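CAMP-dependent protein kinase regulatory subunit (Saccharomyces cerevisiae, PDB 6XQK) probably restrains the protein kinase A catalytic subunit until cAMP binds, and assembles with other regulatory subunits through its dimerization/docking domain. Local coordinates at residues 14-19 with 34-39. Sequence-based numbering, arbitrary orientation.
Sequences LQLFQN and ANYFNK
Two rings from one helix, Tyr36 and Phe37, both close on the single ring of Phe17, and the three form an aromatic cluster. They join helices 8-24 and 29-49, the helix-loop-helix of the RIIa-type dimerization/docking domain. Segments 14-19 and 34-39 run at 140° to each other, with their axes 11.4 Å apart at closest approach, and the rings fill the space between them. Phe37 brings its CE2-CZ side over one face of Phe17, with CE2 above the centre of the Phe17 ring. Phe37 CZ lies 3.6 Å from Phe17 CG. The two ring planes are inclined by 46°. Tyr36 extends toward helix 8-24, CG anti to its own N (chi1 175°), and its CD2 reaches Phe17 CD1 at 3.6 Å. Tyr36 CD2 also sits over the centre of the Phe37 ring. Phe17 also touches Phe29 and Ser33, and its ring meets Phe17 of the second subunit, tying the helix pair to the oligomer. An alanine at Phe17 would remove the ring between the helices and is likely to leave a gap beside Phe37 and Tyr36. Farther along the tyrosine, the hydroxyl oxygen OH rests 3.5 Å from Leu16 CB.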
loop_
_atom_site.group_PDB
_atom_site.type_symbol
_atom_site.label_atom_id
_atom_site.label_comp_id
_atom_site.label_asym_id
_atom_site.label_seq_id
_atom_site.Cartn_x
_atom_site.Cartn_y
_atom_site.Cartn_z
ATOM N N LEU A 14 5.822 -12.853 10.439
ATOM C CA LEU A 14 4.905 -13.789 9.807
ATOM C C LEU A 14 3.941 -14.359 10.843
ATOM O O LEU A 14 2.759 -14.487 10.559
ATOM C CB LEU A 14 5.680 -14.906 9.103
ATOM C CG LEU A 14 4.845 -15.889 8.325
ATOM C CD1 LEU A 14 4.091 -15.210 7.204
ATOM C CD2 LEU A 14 5.707 -16.996 7.764
ATOM N N GLN A 15 4.420 -14.645 12.064
ATOM C CA GLN A 15 3.577 -15.164 13.143
ATOM C C GLN A 15 2.555 -14.104 13.592
ATOM O O GLN A 15 1.407 -14.429 13.868
ATOM C CB GLN A 15 4.433 -15.663 14.315
ATOM C CG GLN A 15 3.718 -16.615 15.273
ATOM C CD GLN A 15 3.107 -17.867 14.623
ATOM O OE1 GLN A 15 3.814 -18.744 14.095
ATOM N NE2 GLN A 15 1.774 -17.998 14.665
ATOM N N LEU A 16 2.960 -12.837 13.632
ATOM C CA LEU A 16 2.061 -11.742 13.995
ATOM C C LEU A 16 0.949 -11.589 12.939
ATOM O O LEU A 16 -0.222 -11.344 13.273
ATOM C CB LEU A 16 2.853 -10.432 14.083
ATOM C CG LEU A 16 3.591 -10.102 15.374
ATOM C CD1 LEU A 16 4.116 -8.681 15.312
ATOM C CD2 LEU A 16 2.689 -10.250 16.586
ATOM N N PHE A 17 1.327 -11.714 11.661
ATOM C CA PHE A 17 0.388 -11.622 10.545
ATOM C C PHE A 17 -0.587 -12.795 10.559
ATOM O O PHE A 17 -1.788 -12.577 10.513
ATOM C CB PHE A 17 1.138 -11.542 9.220
ATOM C CG PHE A 17 0.257 -11.657 8.007
ATOM C CD1 PHE A 17 -0.713 -10.708 7.745
ATOM C CD2 PHE A 17 0.447 -12.676 7.089
ATOM C CE1 PHE A 17 -1.499 -10.791 6.601
ATOM C CE2 PHE A 17 -0.337 -12.760 5.952
ATOM C CZ PHE A 17 -1.315 -11.821 5.722
ATOM N N GLN A 18 -0.089 -14.028 10.697
ATOM C CA GLN A 18 -0.935 -15.215 10.758
ATOM C C GLN A 18 -1.920 -15.142 11.932
ATOM O O GLN A 18 -3.058 -15.593 11.796
ATOM C CB GLN A 18 -0.080 -16.480 10.867
ATOM C CG GLN A 18 0.577 -16.865 9.567
ATOM C CD GLN A 18 1.560 -18.007 9.738
ATOM O OE1 GLN A 18 2.551 -18.098 9.017
ATOM N NE2 GLN A 18 1.319 -18.924 10.676
ATOM N N ASN A 19 -1.488 -14.556 13.064
ATOM C CA ASN A 19 -2.334 -14.383 14.237
ATOM C C ASN A 19 -3.466 -13.398 13.938
ATOM O O ASN A 19 -4.599 -13.613 14.368
ATOM C CB ASN A 19 -1.508 -13.897 15.417
ATOM C CG ASN A 19 -0.643 -14.959 16.041
ATOM O OD1 ASN A 19 -0.695 -16.146 15.660
ATOM N ND2 ASN A 19 0.185 -14.546 17.013
ATOM N N ALA A 34 -2.966 -6.267 2.735
ATOM C CA ALA A 34 -2.297 -5.067 2.242
ATOM C C ALA A 34 -2.406 -3.956 3.306
ATOM O O ALA A 34 -1.397 -3.341 3.636
ATOM C CB ALA A 34 -2.918 -4.602 0.929
ATOM N N ASN A 35 -3.605 -3.762 3.894
ATOM C CA ASN A 35 -3.779 -2.760 4.935
ATOM C C ASN A 35 -2.890 -3.031 6.149
ATOM O O ASN A 35 -2.320 -2.092 6.715
ATOM C CB ASN A 35 -5.237 -2.663 5.360
ATOM C CG ASN A 35 -6.153 -2.052 4.328
ATOM O OD1 ASN A 35 -5.737 -1.620 3.246
ATOM N ND2 ASN A 35 -7.429 -2.022 4.627
ATOM N N TYR A 36 -2.764 -4.314 6.533
ATOM C CA TYR A 36 -1.937 -4.723 7.664
ATOM C C TYR A 36 -0.427 -4.379 7.451
ATOM O O TYR A 36 0.221 -3.776 8.327
ATOM C CB TYR A 36 -2.126 -6.234 7.943
ATOM C CG TYR A 36 -1.200 -6.756 9.030
ATOM C CD1 TYR A 36 -1.538 -6.644 10.375
ATOM C CD2 TYR A 36 0.043 -7.292 8.718
ATOM C CE1 TYR A 36 -0.653 -7.025 11.379
ATOM C CE2 TYR A 36 0.920 -7.716 9.713
ATOM C CZ TYR A 36 0.566 -7.587 11.044
ATOM O OH TYR A 36 1.443 -7.990 12.022
ATOM N N PHE A 37 0.122 -4.780 6.302
ATOM C CA PHE A 37 1.530 -4.558 5.990
ATOM C C PHE A 37 1.864 -3.103 5.738
ATOM O O PHE A 37 2.933 -2.633 6.160
ATOM C CB PHE A 37 1.982 -5.467 4.853
ATOM C CG PHE A 37 2.186 -6.872 5.381
ATOM C CD1 PHE A 37 3.143 -7.136 6.356
ATOM C CD2 PHE A 37 1.389 -7.907 4.955
ATOM C CE1 PHE A 37 3.323 -8.419 6.852
ATOM C CE2 PHE A 37 1.570 -9.194 5.461
ATOM C CZ PHE A 37 2.525 -9.435 6.414
ATOM N N ASN A 38 0.929 -2.361 5.137
ATOM C CA ASN A 38 1.097 -0.934 4.942
ATOM C C ASN A 38 1.090 -0.216 6.299
ATOM O O ASN A 38 1.806 0.782 6.451
ATOM C CB ASN A 38 0.018 -0.385 4.043
ATOM C CG ASN A 38 0.204 -0.738 2.586
ATOM O OD1 ASN A 38 1.318 -0.830 2.068
ATOM N ND2 ASN A 38 -0.885 -0.939 1.878
ATOM N N LYS A 39 0.310 -0.722 7.292
ATOM C CA LYS A 39 0.276 -0.148 8.634
ATOM C C LYS A 39 1.540 -0.528 9.411
ATOM O O LYS A 39 2.051 0.311 10.143
ATOM C CB LYS A 39 -0.966 -0.576 9.405
ATOM C CG LYS A 39 -1.132 0.200 10.705
ATOM C CD LYS A 39 -2.362 -0.256 11.497
ATOM C CE LYS A 39 -2.463 0.481 12.796
ATOM N NZ LYS A 39 -2.441 1.928 12.533
#